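Local atomic coordinates of adenosine kinase (PDB entry 3UBO), a protein that probably transfers a phosphate from ATP to a sugar hydroxyl of its substrate, and binds adenosine and ADP. Residues Thr105-Met118 against Met129-Asp143. Numbering follows the deposited sequence.
With ADN (adenosine), chain C.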
# COMPACT_ATOMS: atom_id res chain seq x y z
N THR A 105 -7.56 21.50 7.03
CA THR A 105 -8.93 21.35 6.53
C THR A 105 -9.86 20.43 7.36
O THR A 105 -9.44 19.35 7.79
CB THR A 105 -9.00 21.00 5.07
OG1 THR A 105 -8.57 22.15 4.34
CG2 THR A 105 -10.44 20.72 4.72
N LYS A 106 -11.09 20.91 7.65
CA LYS A 106 -12.02 20.20 8.53
C LYS A 106 -12.71 19.01 7.83
O LYS A 106 -13.17 19.13 6.71
CB LYS A 106 -13.05 21.16 9.07
CG LYS A 106 -13.74 20.70 10.39
CD LYS A 106 -15.24 21.18 10.53
CE LYS A 106 -15.60 21.55 12.04
NZ LYS A 106 -14.48 22.28 12.77
N PRO A 107 -12.76 17.85 8.50
CA PRO A 107 -13.36 16.71 7.79
C PRO A 107 -14.89 16.72 7.92
O PRO A 107 -15.38 17.21 8.93
CB PRO A 107 -12.78 15.49 8.55
CG PRO A 107 -12.51 16.02 9.94
CD PRO A 107 -12.02 17.43 9.71
N LEU A 108 -15.58 16.09 6.96
CA LEU A 108 -17.03 15.99 6.85
C LEU A 108 -17.89 15.57 8.07
O LEU A 108 -18.92 16.26 8.40
CB LEU A 108 -17.39 15.10 5.68
CG LEU A 108 -18.43 15.78 4.80
CD1 LEU A 108 -18.06 17.24 4.65
CD2 LEU A 108 -18.64 15.12 3.43
N ASP A 109 -17.57 14.48 8.77
CA ASP A 109 -18.60 14.00 9.79
C ASP A 109 -19.73 13.20 9.13
O ASP A 109 -20.80 13.73 8.85
CB ASP A 109 -19.27 15.16 10.59
CG ASP A 109 -18.31 15.86 11.58
OD1 ASP A 109 -17.02 15.66 11.46
OD2 ASP A 109 -18.87 16.58 12.48
N GLY A 110 -19.44 11.94 8.82
CA GLY A 110 -20.37 11.13 8.04
C GLY A 110 -20.38 11.42 6.55
O GLY A 110 -19.51 12.16 6.02
N HIS A 111 -21.40 10.85 5.89
CA HIS A 111 -21.54 10.76 4.43
C HIS A 111 -21.51 12.13 3.74
O HIS A 111 -21.96 13.08 4.31
CB HIS A 111 -22.84 9.97 4.05
CG HIS A 111 -22.76 8.48 4.33
ND1 HIS A 111 -22.53 7.96 5.60
CD2 HIS A 111 -22.88 7.40 3.50
CE1 HIS A 111 -22.51 6.64 5.53
NE2 HIS A 111 -22.71 6.27 4.27
N PRO A 112 -20.95 12.22 2.52
CA PRO A 112 -20.24 11.09 1.86
C PRO A 112 -18.96 10.59 2.58
O PRO A 112 -18.34 11.30 3.37
CB PRO A 112 -19.91 11.64 0.44
CG PRO A 112 -20.91 12.65 0.15
CD PRO A 112 -21.34 13.26 1.55
N PRO A 113 -18.56 9.34 2.31
CA PRO A 113 -17.30 8.96 2.94
C PRO A 113 -16.16 9.46 2.05
O PRO A 113 -16.43 9.99 0.93
CB PRO A 113 -17.35 7.43 2.95
CG PRO A 113 -18.58 7.08 2.10
CD PRO A 113 -18.99 8.32 1.35
N THR A 114 -14.95 9.32 2.56
CA THR A 114 -13.77 9.79 1.90
C THR A 114 -13.69 9.31 0.44
O THR A 114 -13.94 8.15 0.12
CB THR A 114 -12.57 9.39 2.76
OG1 THR A 114 -12.63 10.12 4.00
CG2 THR A 114 -11.25 9.61 2.08
N ALA A 115 -13.37 10.21 -0.47
CA ALA A 115 -13.32 9.83 -1.86
C ALA A 115 -12.32 8.72 -2.12
O ALA A 115 -11.36 8.60 -1.39
CB ALA A 115 -12.93 10.99 -2.68
N ARG A 116 -12.56 7.91 -3.15
CA ARG A 116 -11.66 6.80 -3.45
C ARG A 116 -11.60 6.55 -4.95
O ARG A 116 -12.55 6.85 -5.67
CB ARG A 116 -12.12 5.53 -2.73
CG ARG A 116 -13.32 4.85 -3.36
CD ARG A 116 -13.46 3.41 -2.88
NE ARG A 116 -14.82 3.09 -2.49
CZ ARG A 116 -15.50 3.74 -1.54
NH1 ARG A 116 -14.92 4.74 -0.88
NH2 ARG A 116 -16.74 3.38 -1.24
N SER A 117 -10.49 6.00 -5.42
CA SER A 117 -10.34 5.75 -6.83
C SER A 117 -9.82 4.34 -7.09
O SER A 117 -8.84 3.88 -6.45
CB SER A 117 -9.46 6.82 -7.46
OG SER A 117 -9.31 6.63 -8.84
N MSE A 118 -10.54 3.66 -7.99
CA MSE A 118 -10.25 2.27 -8.35
C MSE A 118 -9.28 2.36 -9.46
O MSE A 118 -9.68 2.67 -10.58
CB MSE A 118 -11.48 1.56 -8.97
CG MSE A 118 -12.69 1.18 -8.10
SE MSE A 118 -12.47 0.94 -6.14
CE MSE A 118 -10.72 0.12 -6.32
N MSE A 129 -8.33 5.03 -14.29
CA MSE A 129 -8.84 5.36 -12.99
C MSE A 129 -10.39 5.50 -12.96
O MSE A 129 -11.01 5.82 -13.96
CB MSE A 129 -8.13 6.58 -12.44
CG MSE A 129 -6.64 6.42 -12.14
SE MSE A 129 -5.72 8.18 -11.71
CE MSE A 129 -6.39 9.02 -13.41
N ASN A 130 -10.99 5.23 -11.82
CA ASN A 130 -12.41 5.17 -11.75
C ASN A 130 -12.66 5.67 -10.36
O ASN A 130 -12.42 4.98 -9.35
CB ASN A 130 -12.88 3.73 -11.90
CG ASN A 130 -12.65 3.15 -13.29
OD1 ASN A 130 -13.43 3.42 -14.22
ND2 ASN A 130 -11.60 2.32 -13.43
N THR A 131 -13.14 6.91 -10.31
CA THR A 131 -13.09 7.72 -9.08
C THR A 131 -14.45 8.07 -8.67
O THR A 131 -15.24 8.53 -9.49
CB THR A 131 -12.25 9.02 -9.29
OG1 THR A 131 -10.91 8.63 -9.63
CG2 THR A 131 -12.19 9.80 -8.03
N TYR A 132 -14.72 7.82 -7.40
CA TYR A 132 -15.97 8.18 -6.80
C TYR A 132 -15.62 9.35 -5.85
O TYR A 132 -14.80 9.20 -4.95
CB TYR A 132 -16.65 6.97 -6.07
CG TYR A 132 -17.63 7.39 -4.96
CD1 TYR A 132 -18.82 8.07 -5.27
CD2 TYR A 132 -17.35 7.16 -3.61
CE1 TYR A 132 -19.71 8.47 -4.28
CE2 TYR A 132 -18.22 7.54 -2.64
CZ TYR A 132 -19.42 8.21 -2.96
OH TYR A 132 -20.31 8.62 -1.96
N LEU A 133 -16.28 10.50 -6.04
CA LEU A 133 -15.84 11.72 -5.36
C LEU A 133 -16.10 11.80 -3.86
O LEU A 133 -15.40 12.52 -3.15
CB LEU A 133 -16.38 12.93 -6.10
CG LEU A 133 -15.74 13.02 -7.47
CD1 LEU A 133 -16.55 13.81 -8.53
CD2 LEU A 133 -14.36 13.57 -7.25
N GLY A 134 -17.07 11.03 -3.34
CA GLY A 134 -17.34 11.01 -1.89
C GLY A 134 -17.33 12.41 -1.27
O GLY A 134 -17.87 13.34 -1.89
N ALA A 135 -16.77 12.53 -0.06
CA ALA A 135 -16.55 13.80 0.62
C ALA A 135 -16.09 14.98 -0.28
O ALA A 135 -16.63 16.07 -0.19
CB ALA A 135 -15.62 13.60 1.85
N CYS A 136 -15.16 14.79 -1.21
CA CYS A 136 -14.77 15.83 -2.15
C CYS A 136 -15.87 16.79 -2.76
O CYS A 136 -15.56 17.85 -3.30
CB CYS A 136 -13.91 15.21 -3.27
SG CYS A 136 -12.44 14.33 -2.52
N VAL A 137 -17.15 16.47 -2.73
CA VAL A 137 -18.09 17.43 -3.35
C VAL A 137 -18.42 18.61 -2.41
O VAL A 137 -18.76 19.69 -2.84
CB VAL A 137 -19.39 16.76 -3.79
CG1 VAL A 137 -19.15 15.82 -4.97
CG2 VAL A 137 -20.03 16.05 -2.59
N GLU A 138 -18.30 18.33 -1.11
CA GLU A 138 -18.42 19.27 0.02
C GLU A 138 -17.26 20.24 0.13
O GLU A 138 -17.16 20.96 1.10
CB GLU A 138 -18.43 18.51 1.37
CG GLU A 138 -19.52 17.46 1.58
CD GLU A 138 -20.95 18.03 1.61
OE1 GLU A 138 -21.10 19.30 1.68
OE2 GLU A 138 -21.93 17.21 1.57
N LEU A 139 -16.34 20.25 -0.82
CA LEU A 139 -15.23 21.16 -0.65
C LEU A 139 -15.65 22.46 -1.25
O LEU A 139 -16.14 22.51 -2.41
CB LEU A 139 -13.97 20.67 -1.36
CG LEU A 139 -12.80 21.69 -1.37
CD1 LEU A 139 -11.85 21.54 -0.14
CD2 LEU A 139 -12.10 21.70 -2.72
N GLY A 140 -15.42 23.51 -0.48
CA GLY A 140 -15.73 24.82 -0.98
C GLY A 140 -15.01 25.96 -0.26
O GLY A 140 -14.01 25.70 0.46
N PRO A 141 -15.51 27.21 -0.47
CA PRO A 141 -14.88 28.44 -0.02
C PRO A 141 -14.66 28.42 1.44
O PRO A 141 -13.69 29.00 1.87
CB PRO A 141 -15.88 29.49 -0.40
CG PRO A 141 -16.47 28.97 -1.64
CD PRO A 141 -16.63 27.50 -1.37
N GLU A 142 -15.45 27.68 2.19
CA GLU A 142 -15.37 27.72 3.64
C GLU A 142 -14.07 27.12 4.10
O GLU A 142 -13.65 27.29 5.26
CB GLU A 142 -16.52 26.90 4.15
CG GLU A 142 -17.66 27.08 3.14
CD GLU A 142 -18.48 25.82 2.90
OE1 GLU A 142 -17.96 24.86 2.20
OE2 GLU A 142 -19.65 25.83 3.42
N ASP A 143 -13.44 26.42 3.16
CA ASP A 143 -12.29 25.56 3.43
C ASP A 143 -10.94 26.19 3.04
O ASP A 143 -9.88 25.56 3.25
CB ASP A 143 -12.48 24.22 2.70
CG ASP A 143 -13.51 23.31 3.36
OD1 ASP A 143 -13.41 23.12 4.61
OD2 ASP A 143 -14.35 22.76 2.59
O5' ADN C . -2.58 11.33 -11.62
C5' ADN C . -2.25 10.54 -10.41
C4' ADN C . -3.36 10.58 -9.30
O4' ADN C . -4.65 10.97 -9.79
C3' ADN C . -3.71 9.42 -8.23
O3' ADN C . -2.92 9.10 -7.10
C2' ADN C . -5.20 9.74 -7.87
O2' ADN C . -5.50 9.82 -6.46
C1' ADN C . -5.43 10.96 -8.65
N9 ADN C . -6.86 11.07 -9.09
C8 ADN C . -7.69 10.18 -9.83
N7 ADN C . -8.93 10.81 -10.12
C5 ADN C . -8.85 12.10 -9.57
C6 ADN C . -9.77 13.18 -9.51
N6 ADN C . -11.07 13.10 -10.13
N1 ADN C . -9.36 14.39 -8.85
C2 ADN C . -8.05 14.49 -8.27
N3 ADN C . -7.10 13.44 -8.30
C4 ADN C . -7.54 12.26 -8.94
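Arg-116 and Tyr-132 pair their backbones in the beta hairpin of strands 116-121 and 127-132, part of the small mixed sheet that lids the substrate site in pfkB-family kinases. The axes of strand residues 116-118 and 129-132 lie at 153°, roughly antiparallel. Tyr-132 N gives to Arg-116 O at 2.9 Å, and Arg-116 N returns a bond to Tyr-132 O. One residue on, Ser-117 and Thr-131 form a non-hydrogen-bonded pair whose side chains meet on the adenosine side. With OG anti to the backbone N (chi1 -179°), Ser-117 OG reaches Thr-131 OG1 at 2.7 Å, a hydroxyl-hydroxyl bond that can run in either direction. On the other side of the sheet lie Arg-116 and Tyr-132; ring atom CD2 of Tyr-132 sits over the rim of one guanidinium face. The edge of that ring meets Pro-113, with Tyr-132 OH 3.6 Å from Pro-113 CD, while Gly-134 N lies over the ring's centre.

Past the strands the chains stay close through Ala-135 N, which bonds to Pro-113 O at 2.7 Å from above the carbonyl plane. Ala-115 CB faces Cys-136 SG here, in the buried part of the contact. Farther out the packing is looser, and Leu-108 and Glu-138 are partly open to solvent: Leu-108 CD1 lies against Glu-138 CB, and its CD2 meets Ala-135 CB at 3.7 Å. A serine in place of Leu-108 would probably leave the Ala-135 methyl and Glu-138 CB without their apolar cover. At the far end Thr-105 and Asp-143 come no nearer than 3.8 Å (CG2 to OD1), their side chains crossing at about a right angle. Back at the nucleoside, the selenium of Met-129, a selenomethionine in this model, lies 3.4 Å from adenosine C8, and Thr-131 OG1 stands 3.0 Å from adenosine N7.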